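PDB 4XHC: alpha-L-rhamnosidase from Klebsiella oxytoca, which hydrolyses terminal alpha-L-rhamnose residues from rhamnosides, as a member of glycoside hydrolase family 78 with rhamnose bound in its pocket. Local coordinates for residues Leu225-Cys230 / Ala254-Val259; Arg217-Val222 / Ala487-Tyr492; Asp258-Arg263 / Phe537-Gly542; Asp310-Tyr315 / Ala323-Leu328. One frame throughout, in Å; residues are numbered along the deposited sequence.

Contact 1 (Leu225-Cys230 / Ala254-Val259); sequences LTLQNC and ALVNDV
Leu227 and Val256 face each other between two helices, each with its CB directed at the opposing segment, and the two side chains run alongside each other, pointing opposite ways. One methyl does nearly all of the touching from the leucine side: Leu227 CD2 lies 3.6 Å from Val256 CG1. The same methyl also reaches the backbone one residue on, where it sits 3.8 Å from Asn257 N, so it rests against both a valine branch and the helix surface. Val256 turns CG1 anti to its backbone N (chi1 -176°), which carries that branch to the leucine while CG2 is left beside the N. No hydrogen bond crosses between the segments; the contact is small, buried and apolar. Asn257 meets the leucine through its backbone N; its OD1 accepts a bond from Arg263 N. The C-terminal part of helix 214-230 is thus laid against the last turn or so of helix 247-259, with the Leu227 side chain about 13 Å from the bound rhamnose. Leu227 also touches Gln253 and Thr260, while Val256 is backed by Ala535 of helix 534-540, so three helices converge here.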
loop_
_atom_site.group_PDB
_atom_site.type_symbol
_atom_site.label_atom_id
_atom_site.label_comp_id
_atom_site.label_asym_id
_atom_site.label_seq_id
_atom_site.Cartn_x
_atom_site.Cartn_y
_atom_site.Cartn_z
ATOM N N LEU A 225 10.798 2.726 29.920
ATOM C CA LEU A 225 10.008 2.924 28.691
ATOM C C LEU A 225 10.363 1.869 27.654
ATOM O O LEU A 225 9.485 1.379 26.940
ATOM C CB LEU A 225 10.222 4.319 28.098
ATOM C CG LEU A 225 9.491 4.633 26.779
ATOM C CD1 LEU A 225 7.987 4.397 26.898
ATOM C CD2 LEU A 225 9.788 6.059 26.311
ATOM N N THR A 226 11.651 1.527 27.587
ATOM C CA THR A 226 12.139 0.488 26.693
ATOM C C THR A 226 11.440 -0.830 26.965
ATOM O O THR A 226 10.965 -1.492 26.043
ATOM C CB THR A 226 13.662 0.273 26.836
ATOM O OG1 THR A 226 14.341 1.531 26.741
ATOM C CG2 THR A 226 14.167 -0.651 25.752
ATOM N N LEU A 227 11.398 -1.232 28.227
ATOM C CA LEU A 227 10.758 -2.495 28.580
ATOM C C LEU A 227 9.266 -2.432 28.270
ATOM O O LEU A 227 8.704 -3.377 27.724
ATOM C CB LEU A 227 10.982 -2.840 30.062
ATOM C CG LEU A 227 10.270 -4.111 30.548
ATOM C CD1 LEU A 227 10.726 -5.342 29.776
ATOM C CD2 LEU A 227 10.492 -4.300 32.038
ATOM N N GLN A 228 8.639 -1.317 28.626
ATOM C CA GLN A 228 7.211 -1.152 28.428
ATOM C C GLN A 228 6.787 -1.395 26.988
ATOM O O GLN A 228 5.793 -2.061 26.740
ATOM C CB GLN A 228 6.781 0.243 28.842
ATOM C CG GLN A 228 5.297 0.483 28.646
ATOM C CD GLN A 228 4.845 1.764 29.297
ATOM O OE1 GLN A 228 5.005 2.846 28.734
ATOM N NE2 GLN A 228 4.279 1.652 30.494
ATOM N N ASN A 229 7.536 -0.851 26.043
ATOM C CA ASN A 229 7.176 -1.003 24.638
ATOM C C ASN A 229 7.467 -2.407 24.096
ATOM O O ASN A 229 6.833 -2.852 23.136
ATOM C CB ASN A 229 7.832 0.088 23.777
ATOM C CG ASN A 229 7.187 1.458 23.978
ATOM O OD1 ASN A 229 6.148 1.582 24.624
ATOM N ND2 ASN A 229 7.809 2.493 23.438
ATOM N N CYS A 230 8.397 -3.109 24.730
ATOM C CA CYS A 230 8.706 -4.482 24.359
ATOM C C CYS A 230 7.706 -5.492 24.950
ATOM O O CYS A 230 7.540 -6.587 24.412
ATOM C CB CYS A 230 10.147 -4.818 24.765
ATOM S SG CYS A 230 11.392 -4.143 23.636
ATOM N N ALA A 254 13.089 -10.496 32.008
ATOM C CA ALA A 254 12.456 -11.013 33.225
ATOM C C ALA A 254 13.037 -10.389 34.492
ATOM O O ALA A 254 12.317 -10.154 35.452
ATOM C CB ALA A 254 12.554 -12.534 33.282
ATOM N N LEU A 255 14.338 -10.127 34.497
ATOM C CA LEU A 255 14.967 -9.490 35.652
ATOM C C LEU A 255 14.405 -8.090 35.878
ATOM O O LEU A 255 14.131 -7.708 37.006
ATOM C CB LEU A 255 16.493 -9.403 35.476
ATOM C CG LEU A 255 17.329 -10.675 35.622
ATOM C CD1 LEU A 255 18.803 -10.353 35.389
ATOM C CD2 LEU A 255 17.129 -11.328 36.985
ATOM N N VAL A 256 14.248 -7.327 34.799
ATOM C CA VAL A 256 13.794 -5.945 34.908
ATOM C C VAL A 256 12.319 -5.922 35.295
ATOM O O VAL A 256 11.903 -5.142 36.145
ATOM C CB VAL A 256 14.017 -5.169 33.592
ATOM C CG1 VAL A 256 13.631 -3.704 33.754
ATOM C CG2 VAL A 256 15.469 -5.293 33.140
ATOM N N ASN A 257 11.541 -6.799 34.675
ATOM C CA ASN A 257 10.136 -6.961 35.008
ATOM C C ASN A 257 9.937 -7.165 36.511
ATOM O O ASN A 257 9.028 -6.599 37.114
ATOM C CB ASN A 257 9.569 -8.153 34.238
ATOM C CG ASN A 257 8.131 -8.454 34.601
ATOM O OD1 ASN A 257 7.235 -7.662 34.338
ATOM N ND2 ASN A 257 7.910 -9.603 35.223
ATOM N N ASP A 258 10.803 -7.971 37.096
ATOM C CA ASP A 258 10.770 -8.283 38.513
ATOM C C ASP A 258 10.654 -7.083 39.454
ATOM O O ASP A 258 9.961 -7.146 40.455
ATOM C CB ASP A 258 12.044 -9.043 38.873
ATOM C CG ASP A 258 11.770 -10.272 39.669
ATOM O OD1 ASP A 258 10.875 -11.038 39.238
ATOM O OD2 ASP A 258 12.450 -10.468 40.701
ATOM N N VAL A 259 11.350 -6.003 39.123
ATOM C CA VAL A 259 11.424 -4.809 39.972
ATOM C C VAL A 259 10.683 -3.600 39.386
ATOM O O VAL A 259 10.745 -2.511 39.944
ATOM C CB VAL A 259 12.897 -4.395 40.236
ATOM C CG1 VAL A 259 13.628 -5.491 40.992
ATOM C CG2 VAL A 259 13.626 -4.062 38.933
#

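Contact 2 (Arg217-Val222 / Ala487-Tyr492); sequences RAIDNV and AQIKAY
Apolar contact comes first: Ile219, directed at helix 482-498, brings its terminal methyl CD1 to 4.2 Å from Ile489 CG2. That is a loose touch between two branched side chains, with CG2 of Ile489 standing anti to its backbone N (chi1 of -72° being measured to CG1) and so offered to the neighbouring helix. Side chain against backbone makes up the rest. The same Ile219 CD1 lies 4.0 Å from Ile489 O and 4.2 Å from Lys490 CA, which places the methyl over the main chain where these two residues join. Its reach comes from an extended outer torsion (chi2 166°), which carries CD1 outward from CG1 and across the gap. Polar interactions between the two segments are absent. Lys490 borders the isoleucine with the base of its side chain and then leads away, its NZ forming a salt bridge with Asp213. Asp220, next to Ile219 in sequence, likewise looks elsewhere and pairs with Arg539. Pro534 and Phe537 of helix 534-540 touch Ile219 and Ile489 respectively, so the C-terminal helix adds to this apolar patch. The contact joins helix 214-230 to helix 482-498, two helices distant in sequence within the mainly helical six-hairpin, (alpha/alpha)6-type glycosidase domain.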
loop_
_atom_site.group_PDB
_atom_site.type_symbol
_atom_site.label_atom_id
_atom_site.label_comp_id
_atom_site.label_asym_id
_atom_site.label_seq_id
_atom_site.Cartn_x
_atom_site.Cartn_y
_atom_site.Cartn_z
ATOM N N ARG A 217 18.767 8.301 37.504
ATOM C CA ARG A 217 17.318 8.452 37.371
ATOM C C ARG A 217 16.918 8.583 35.903
ATOM O O ARG A 217 15.975 7.932 35.457
ATOM C CB ARG A 217 16.813 9.661 38.170
ATOM C CG ARG A 217 15.322 9.938 37.996
ATOM C CD ARG A 217 14.788 11.003 38.957
ATOM N NE ARG A 217 15.152 10.714 40.346
ATOM C CZ ARG A 217 14.636 9.727 41.083
ATOM N NH1 ARG A 217 13.705 8.911 40.593
ATOM N NH2 ARG A 217 15.054 9.548 42.330
ATOM N N ALA A 218 17.650 9.414 35.163
ATOM C CA ALA A 218 17.398 9.632 33.735
ATOM C C ALA A 218 17.556 8.345 32.921
ATOM O O ALA A 218 16.769 8.075 32.016
ATOM C CB ALA A 218 18.328 10.710 33.200
ATOM N N ILE A 219 18.574 7.560 33.259
ATOM C CA ILE A 219 18.816 6.261 32.629
ATOM C C ILE A 219 17.708 5.262 32.959
ATOM O O ILE A 219 17.234 4.532 32.088
ATOM C CB ILE A 219 20.188 5.691 33.056
ATOM C CG1 ILE A 219 21.306 6.509 32.409
ATOM C CG2 ILE A 219 20.330 4.229 32.666
ATOM C CD1 ILE A 219 22.681 6.262 32.998
ATOM N N ASP A 220 17.305 5.225 34.222
ATOM C CA ASP A 220 16.206 4.361 34.638
ATOM C C ASP A 220 14.907 4.691 33.890
ATOM O O ASP A 220 14.188 3.780 33.482
ATOM C CB ASP A 220 15.994 4.454 36.150
ATOM C CG ASP A 220 14.822 3.607 36.633
ATOM O OD1 ASP A 220 14.988 2.375 36.805
ATOM O OD2 ASP A 220 13.730 4.183 36.846
ATOM N N ASN A 221 14.611 5.976 33.699
ATOM C CA ASN A 221 13.399 6.371 32.968
ATOM C C ASN A 221 13.396 5.856 31.541
ATOM O O ASN A 221 12.393 5.329 31.067
ATOM C CB ASN A 221 13.207 7.885 32.967
ATOM C CG ASN A 221 12.763 8.411 34.311
ATOM O OD1 ASN A 221 12.027 7.750 35.046
ATOM N ND2 ASN A 221 13.206 9.611 34.646
ATOM N N VAL A 222 14.522 5.991 30.860
ATOM C CA VAL A 222 14.633 5.487 29.497
ATOM C C VAL A 222 14.535 3.959 29.454
ATOM O O VAL A 222 13.905 3.397 28.558
ATOM C CB VAL A 222 15.935 5.973 28.853
ATOM C CG1 VAL A 222 16.202 5.253 27.538
ATOM C CG2 VAL A 222 15.865 7.480 28.641
ATOM N N ALA A 487 30.050 3.900 37.597
ATOM C CA ALA A 487 30.712 4.719 36.572
ATOM C C ALA A 487 30.514 4.164 35.154
ATOM O O ALA A 487 30.409 4.933 34.189
ATOM C CB ALA A 487 32.194 4.855 36.882
ATOM N N GLN A 488 30.451 2.839 35.043
ATOM C CA GLN A 488 30.286 2.164 33.753
ATOM C C GLN A 488 28.880 2.214 33.192
ATOM O O GLN A 488 28.703 2.251 31.974
ATOM C CB GLN A 488 30.724 0.697 33.849
ATOM C CG GLN A 488 32.201 0.494 33.572
ATOM C CD GLN A 488 32.583 0.959 32.189
ATOM O OE1 GLN A 488 33.643 1.556 32.010
ATOM N NE2 GLN A 488 31.713 0.703 31.203
ATOM N N ILE A 489 27.883 2.175 34.069
ATOM C CA ILE A 489 26.505 2.369 33.643
ATOM C C ILE A 489 26.344 3.791 33.094
ATOM O O ILE A 489 25.781 3.994 32.027
ATOM C CB ILE A 489 25.518 2.111 34.800
ATOM C CG1 ILE A 489 25.461 0.614 35.095
ATOM C CG2 ILE A 489 24.126 2.640 34.461
ATOM C CD1 ILE A 489 24.865 0.272 36.439
ATOM N N LYS A 490 26.883 4.762 33.822
ATOM C CA LYS A 490 26.819 6.160 33.422
ATOM C C LYS A 490 27.553 6.470 32.116
ATOM O O LYS A 490 27.058 7.236 31.291
ATOM C CB LYS A 490 27.402 7.039 34.521
ATOM C CG LYS A 490 26.570 7.093 35.785
ATOM C CD LYS A 490 27.213 8.037 36.781
ATOM C CE LYS A 490 26.303 8.311 37.952
ATOM N NZ LYS A 490 27.072 8.995 39.020
ATOM N N ALA A 491 28.740 5.896 31.938
ATOM C CA ALA A 491 29.548 6.171 30.749
ATOM C C ALA A 491 28.901 5.609 29.486
ATOM O O ALA A 491 28.855 6.282 28.459
ATOM C CB ALA A 491 30.941 5.594 30.917
ATOM N N TYR A 492 28.397 4.382 29.570
ATOM C CA TYR A 492 27.835 3.691 28.411
ATOM C C TYR A 492 26.370 4.072 28.140
ATOM O O TYR A 492 26.077 4.696 27.128
ATOM C CB TYR A 492 27.985 2.184 28.602
ATOM C CG TYR A 492 27.575 1.334 27.422
ATOM C CD1 TYR A 492 28.333 1.296 26.268
ATOM C CD2 TYR A 492 26.439 0.531 27.486
ATOM C CE1 TYR A 492 27.961 0.502 25.198
ATOM C CE2 TYR A 492 26.060 -0.268 26.421
ATOM C CZ TYR A 492 26.821 -0.278 25.280
ATOM O OH TYR A 492 26.426 -1.090 24.241
#

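Contact 3 (Asp258-Arg263 / Phe537-Gly542); sequences DVTFAR and FIRQYG
Within the six-hairpin glycosidase domain, this contact sets the C-terminal end of helix 247-259 and the turn after it against helix 534-540, the last helix of the chain. Val259 and Arg539 carry it, their side chains meeting at a slant. Val259 CG2 packs on the aliphatic part of the arginine, 3.7 Å from Arg539 CD, and also lies 4.0 Å from Arg539 CB. An extended chain from CG to NE takes the arginine past the valine to its carbonyl, where a weak hydrogen bond forms: Arg539 NH1 to Val259 O measures 3.4 Å, with a bent angle of 132° at the hydrogen. Thr260 CG2 is centred on one face of the guanidinium at a height of 4.0 Å, the threonine side chain standing roughly perpendicular to that of the arginine. Thr260 OG1 bonds to Val256 O, while CG2 is the branch next to the arginine. On the other branch of the valine, Val259 CG1 lies 3.5 Å from Gln540 OE1; the glutamine bends at chi2 (65°) to come this near. The weak bond is not what fixes the guanidinium by itself: NH1 also donates to Pro207 O, and NH2 makes a salt bridge with Asp220, so two carbonyls and one carboxylate hold the group. Asp220 and Val224, both touching or pairing with Arg539, belong to helix 214-230, which therefore flanks the arginine, while Phe261 packs on Val224 and Gln228 of the same helix.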
loop_
_atom_site.group_PDB
_atom_site.type_symbol
_atom_site.label_atom_id
_atom_site.label_comp_id
_atom_site.label_asym_id
_atom_site.label_seq_id
_atom_site.Cartn_x
_atom_site.Cartn_y
_atom_site.Cartn_z
ATOM N N ASP A 258 10.803 -7.971 37.096
ATOM C CA ASP A 258 10.770 -8.283 38.513
ATOM C C ASP A 258 10.654 -7.083 39.454
ATOM O O ASP A 258 9.961 -7.146 40.455
ATOM C CB ASP A 258 12.044 -9.043 38.873
ATOM C CG ASP A 258 11.770 -10.272 39.669
ATOM O OD1 ASP A 258 10.875 -11.038 39.238
ATOM O OD2 ASP A 258 12.450 -10.468 40.701
ATOM N N VAL A 259 11.350 -6.003 39.123
ATOM C CA VAL A 259 11.424 -4.809 39.972
ATOM C C VAL A 259 10.683 -3.600 39.386
ATOM O O VAL A 259 10.745 -2.511 39.944
ATOM C CB VAL A 259 12.897 -4.395 40.236
ATOM C CG1 VAL A 259 13.628 -5.491 40.992
ATOM C CG2 VAL A 259 13.626 -4.062 38.933
ATOM N N THR A 260 10.000 -3.787 38.263
ATOM C CA THR A 260 9.177 -2.735 37.673
ATOM C C THR A 260 7.713 -3.178 37.682
ATOM O O THR A 260 7.011 -2.929 38.662
ATOM C CB THR A 260 9.640 -2.361 36.245
ATOM O OG1 THR A 260 9.648 -3.527 35.410
ATOM C CG2 THR A 260 11.032 -1.747 36.275
ATOM N N PHE A 261 7.265 -3.857 36.625
ATOM C CA PHE A 261 5.841 -4.141 36.437
ATOM C C PHE A 261 5.363 -5.431 37.087
ATOM O O PHE A 261 4.162 -5.644 37.213
ATOM C CB PHE A 261 5.494 -4.166 34.955
ATOM C CG PHE A 261 5.785 -2.879 34.245
ATOM C CD1 PHE A 261 4.903 -1.815 34.322
ATOM C CD2 PHE A 261 6.944 -2.734 33.502
ATOM C CE1 PHE A 261 5.172 -0.625 33.671
ATOM C CE2 PHE A 261 7.220 -1.549 32.851
ATOM C CZ PHE A 261 6.332 -0.494 32.932
ATOM N N ALA A 262 6.295 -6.280 37.502
ATOM C CA ALA A 262 5.982 -7.514 38.246
ATOM C C ALA A 262 4.892 -8.381 37.592
ATOM O O ALA A 262 4.024 -8.911 38.275
ATOM C CB ALA A 262 5.616 -7.194 39.696
ATOM N N ARG A 263 4.953 -8.520 36.274
ATOM C CA ARG A 263 4.059 -9.413 35.560
ATOM C C ARG A 263 4.695 -10.788 35.419
ATOM O O ARG A 263 5.241 -11.134 34.368
ATOM C CB ARG A 263 3.701 -8.822 34.202
ATOM C CG ARG A 263 2.914 -7.529 34.329
ATOM C CD ARG A 263 1.861 -7.387 33.243
ATOM N NE ARG A 263 0.858 -8.449 33.296
ATOM C CZ ARG A 263 -0.265 -8.465 32.581
ATOM N NH1 ARG A 263 -0.573 -7.477 31.745
ATOM N NH2 ARG A 263 -1.095 -9.483 32.711
ATOM N N PHE A 537 19.719 -3.152 37.841
ATOM C CA PHE A 537 20.906 -2.836 38.640
ATOM C C PHE A 537 20.631 -1.694 39.619
ATOM O O PHE A 537 20.986 -1.768 40.800
ATOM C CB PHE A 537 22.090 -2.452 37.746
ATOM C CG PHE A 537 22.651 -3.594 36.948
ATOM C CD1 PHE A 537 23.131 -4.734 37.581
ATOM C CD2 PHE A 537 22.729 -3.519 35.562
ATOM C CE1 PHE A 537 23.656 -5.784 36.845
ATOM C CE2 PHE A 537 23.253 -4.564 34.820
ATOM C CZ PHE A 537 23.719 -5.696 35.461
ATOM N N ILE A 538 19.999 -0.638 39.122
ATOM C CA ILE A 538 19.775 0.550 39.925
ATOM C C ILE A 538 18.822 0.233 41.074
ATOM O O ILE A 538 19.090 0.595 42.219
ATOM C CB ILE A 538 19.281 1.728 39.056
ATOM C CG1 ILE A 538 20.436 2.226 38.181
ATOM C CG2 ILE A 538 18.766 2.877 39.913
ATOM C CD1 ILE A 538 19.994 3.020 36.976
ATOM N N ARG A 539 17.738 -0.477 40.771
ATOM C CA ARG A 539 16.719 -0.795 41.774
ATOM C C ARG A 539 17.127 -1.920 42.723
ATOM O O ARG A 539 16.972 -1.793 43.929
ATOM C CB ARG A 539 15.390 -1.138 41.097
ATOM C CG ARG A 539 14.716 0.060 40.450
ATOM C CD ARG A 539 13.748 -0.355 39.359
ATOM N NE ARG A 539 13.249 0.803 38.620
ATOM C CZ ARG A 539 12.041 1.339 38.759
ATOM N NH1 ARG A 539 11.153 0.837 39.608
ATOM N NH2 ARG A 539 11.710 2.391 38.026
ATOM N N GLN A 540 17.654 -3.009 42.180
ATOM C CA GLN A 540 18.024 -4.182 42.976
ATOM C C GLN A 540 19.222 -3.930 43.887
ATOM O O GLN A 540 19.249 -4.437 44.999
ATOM C CB GLN A 540 18.327 -5.373 42.054
ATOM C CG GLN A 540 18.504 -6.712 42.758
ATOM C CD GLN A 540 17.244 -7.197 43.427
ATOM O OE1 GLN A 540 16.134 -6.884 43.007
ATOM N NE2 GLN A 540 17.409 -7.974 44.471
ATOM N N TYR A 541 20.213 -3.169 43.420
ATOM C CA TYR A 541 21.422 -2.894 44.214
ATOM C C TYR A 541 21.410 -1.526 44.891
ATOM O O TYR A 541 22.374 -1.151 45.563
ATOM C CB TYR A 541 22.673 -3.047 43.354
ATOM C CG TYR A 541 22.888 -4.468 42.895
ATOM C CD1 TYR A 541 22.221 -4.962 41.783
ATOM C CD2 TYR A 541 23.747 -5.329 43.582
ATOM C CE1 TYR A 541 22.409 -6.264 41.353
ATOM C CE2 TYR A 541 23.940 -6.631 43.160
ATOM C CZ TYR A 541 23.265 -7.087 42.042
ATOM O OH TYR A 541 23.431 -8.367 41.599
ATOM N N GLY A 542 20.318 -0.788 44.714
ATOM C CA GLY A 542 20.149 0.507 45.363
ATOM C C GLY A 542 21.269 1.470 45.024
ATOM O O GLY A 542 21.824 2.115 45.907
#

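Contact 4 (Asp310-Tyr315 / Ala323-Leu328); sequences DVLYNY and ATAREL
Thr324 opens the contact, turning its CG2 methyl to Tyr315 of the preceding helix, 3.9 Å from Tyr315 CE2. The two side chains run crosswise, and the methyl meets the ring obliquely. Thr324 puts CG2 anti to its backbone N, which leaves OG1 beside the N, where it bonds to Asp321 OD2; Tyr315 OH reaches that same carboxylate oxygen. One aspartate in the turn between the helices thus holds both the threonine and the tyrosine, and Arg268 NE adds a further bond to Thr324 OG1. Next comes Ala325, where the CA atoms of the two segments come nearest, its CA 6.6 Å from Leu312 CA. Leu312 fills the place opposite this small residue: its CD1 lies 4.0 Å from Ala325 CA and 4.4 Å from Ala325 CB. The other branch serves the end of the segment, with Leu312 CD2 4.1 Å from Leu328 CB and 3.9 Å from Leu328 O. Leu312 has CG anti to its backbone N (chi1 -172°), and its two methyls straddle the gap between Ala325 and Leu328, one turn apart on the helix. Neighbouring helices close the flanks: Tyr272 of helix 264-276 touches Thr324 and Leu328, and Phe389 of helix 368-389 lies on Ala325. The short segments run nearly antiparallel, 158° between their directions, with axes 10.1 Å apart at closest approach. Two consecutive antiparallel helices joined by a tight turn make a helical hairpin, the unit from which six-hairpin glycosidase domains are built.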
loop_
_atom_site.group_PDB
_atom_site.type_symbol
_atom_site.label_atom_id
_atom_site.label_comp_id
_atom_site.label_asym_id
_atom_site.label_seq_id
_atom_site.Cartn_x
_atom_site.Cartn_y
_atom_site.Cartn_z
ATOM N N ASP A 310 18.455 -20.815 33.643
ATOM C CA ASP A 310 18.610 -19.633 34.491
ATOM C C ASP A 310 17.297 -18.846 34.586
ATOM O O ASP A 310 16.973 -18.311 35.651
ATOM C CB ASP A 310 19.775 -18.742 34.035
ATOM C CG ASP A 310 20.171 -17.682 35.092
ATOM O OD1 ASP A 310 20.289 -17.993 36.304
ATOM O OD2 ASP A 310 20.363 -16.518 34.698
ATOM N N VAL A 311 16.527 -18.803 33.501
ATOM C CA VAL A 311 15.219 -18.144 33.545
ATOM C C VAL A 311 14.286 -18.857 34.526
ATOM O O VAL A 311 13.582 -18.201 35.291
ATOM C CB VAL A 311 14.541 -18.063 32.158
ATOM C CG1 VAL A 311 13.160 -17.432 32.284
ATOM C CG2 VAL A 311 15.398 -17.253 31.195
ATOM N N LEU A 312 14.276 -20.188 34.488
ATOM C CA LEU A 312 13.440 -20.969 35.401
ATOM C C LEU A 312 13.866 -20.756 36.847
ATOM O O LEU A 312 13.020 -20.591 37.727
ATOM C CB LEU A 312 13.492 -22.458 35.056
ATOM C CG LEU A 312 12.517 -23.382 35.799
ATOM C CD1 LEU A 312 11.072 -22.962 35.603
ATOM C CD2 LEU A 312 12.694 -24.823 35.344
ATOM N N TYR A 313 15.172 -20.742 37.089
ATOM C CA TYR A 313 15.695 -20.493 38.431
ATOM C C TYR A 313 15.305 -19.091 38.947
ATOM O O TYR A 313 14.793 -18.972 40.068
ATOM C CB TYR A 313 17.220 -20.710 38.480
ATOM C CG TYR A 313 17.841 -20.250 39.779
ATOM C CD1 TYR A 313 17.674 -20.983 40.948
ATOM C CD2 TYR A 313 18.572 -19.059 39.844
ATOM C CE1 TYR A 313 18.223 -20.551 42.147
ATOM C CE2 TYR A 313 19.129 -18.621 41.035
ATOM C CZ TYR A 313 18.951 -19.369 42.179
ATOM O OH TYR A 313 19.487 -18.928 43.358
ATOM N N ASN A 314 15.509 -18.049 38.130
ATOM C CA ASN A 314 15.151 -16.660 38.524
ATOM C C ASN A 314 13.640 -16.471 38.744
ATOM O O ASN A 314 13.227 -15.679 39.603
ATOM C CB ASN A 314 15.630 -15.625 37.490
ATOM C CG ASN A 314 17.151 -15.562 37.349
ATOM O OD1 ASN A 314 17.897 -15.750 38.305
ATOM N ND2 ASN A 314 17.611 -15.284 36.138
ATOM N N TYR A 315 12.837 -17.202 37.960
ATOM C CA TYR A 315 11.371 -17.172 38.062
ATOM C C TYR A 315 10.888 -17.795 39.368
ATOM O O TYR A 315 9.953 -17.286 39.996
ATOM C CB TYR A 315 10.702 -17.886 36.872
ATOM C CG TYR A 315 9.204 -18.048 37.051
ATOM C CD1 TYR A 315 8.336 -16.969 36.862
ATOM C CD2 TYR A 315 8.655 -19.269 37.442
ATOM C CE1 TYR A 315 6.962 -17.104 37.049
ATOM C CE2 TYR A 315 7.281 -19.412 37.628
ATOM C CZ TYR A 315 6.437 -18.327 37.433
ATOM O OH TYR A 315 5.078 -18.466 37.619
ATOM N N ALA A 323 5.020 -25.190 41.685
ATOM C CA ALA A 323 4.282 -26.021 40.721
ATOM C C ALA A 323 4.863 -25.923 39.304
ATOM O O ALA A 323 5.092 -26.946 38.657
ATOM C CB ALA A 323 2.807 -25.641 40.708
ATOM N N THR A 324 5.107 -24.695 38.842
ATOM C CA THR A 324 5.635 -24.465 37.504
ATOM C C THR A 324 7.063 -24.980 37.414
ATOM O O THR A 324 7.442 -25.629 36.436
ATOM C CB THR A 324 5.589 -22.966 37.112
ATOM O OG1 THR A 324 4.228 -22.549 36.948
ATOM C CG2 THR A 324 6.325 -22.709 35.803
ATOM N N ALA A 325 7.857 -24.691 38.432
ATOM C CA ALA A 325 9.261 -25.075 38.409
ATOM C C ALA A 325 9.413 -26.590 38.407
ATOM O O ALA A 325 10.278 -27.120 37.719
ATOM C CB ALA A 325 10.003 -24.460 39.581
ATOM N N ARG A 326 8.574 -27.283 39.170
ATOM C CA ARG A 326 8.573 -28.745 39.158
ATOM C C ARG A 326 8.130 -29.305 37.806
ATOM O O ARG A 326 8.692 -30.277 37.332
ATOM C CB ARG A 326 7.676 -29.303 40.274
ATOM C CG ARG A 326 7.501 -30.822 40.262
ATOM C CD ARG A 326 6.636 -31.292 41.419
ATOM N NE ARG A 326 7.351 -31.188 42.692
ATOM C CZ ARG A 326 7.137 -30.274 43.649
ATOM N NH1 ARG A 326 6.201 -29.329 43.530
ATOM N NH2 ARG A 326 7.881 -30.318 44.756
ATOM N N GLU A 327 7.113 -28.710 37.197
ATOM C CA GLU A 327 6.602 -29.211 35.920
ATOM C C GLU A 327 7.623 -29.031 34.788
ATOM O O GLU A 327 7.775 -29.900 33.932
ATOM C CB GLU A 327 5.267 -28.531 35.572
ATOM C CG GLU A 327 4.501 -29.232 34.451
ATOM C CD GLU A 327 3.054 -28.777 34.314
ATOM O OE1 GLU A 327 2.816 -27.601 33.949
ATOM O OE2 GLU A 327 2.151 -29.614 34.536
ATOM N N LEU A 328 8.344 -27.915 34.811
ATOM C CA LEU A 328 9.269 -27.587 33.740
ATOM C C LEU A 328 10.717 -28.016 33.981
ATOM O O LEU A 328 11.558 -27.847 33.094
ATOM C CB LEU A 328 9.218 -26.078 33.462
ATOM C CG LEU A 328 7.889 -25.563 32.894
ATOM C CD1 LEU A 328 8.008 -24.098 32.503
ATOM C CD2 LEU A 328 7.439 -26.390 31.698
#

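Overall arrangement
Of the segments joined here, those on helix 214-230 come first, 217-222 serving contact 2 and then 225-230 contact 1. Contact 1 is the first to close, on helix 247-259, and lies within the span of contact 2; contact 3 starts from the end of that same helix. Contact 4 closes a short hairpin farther along and lies within the much longer loops spanned by contacts 2 and 3. Those two cross: contact 2 closes on helix 482-498, contact 3 on helix 534-540, and a salt bridge joins them. Contacts 1, 2 and 3 therefore tie early and late helices of the glycosidase domain together, while contact 4, whose centre is about 31 Å from that of contact 2, pairs two successive helices farther away.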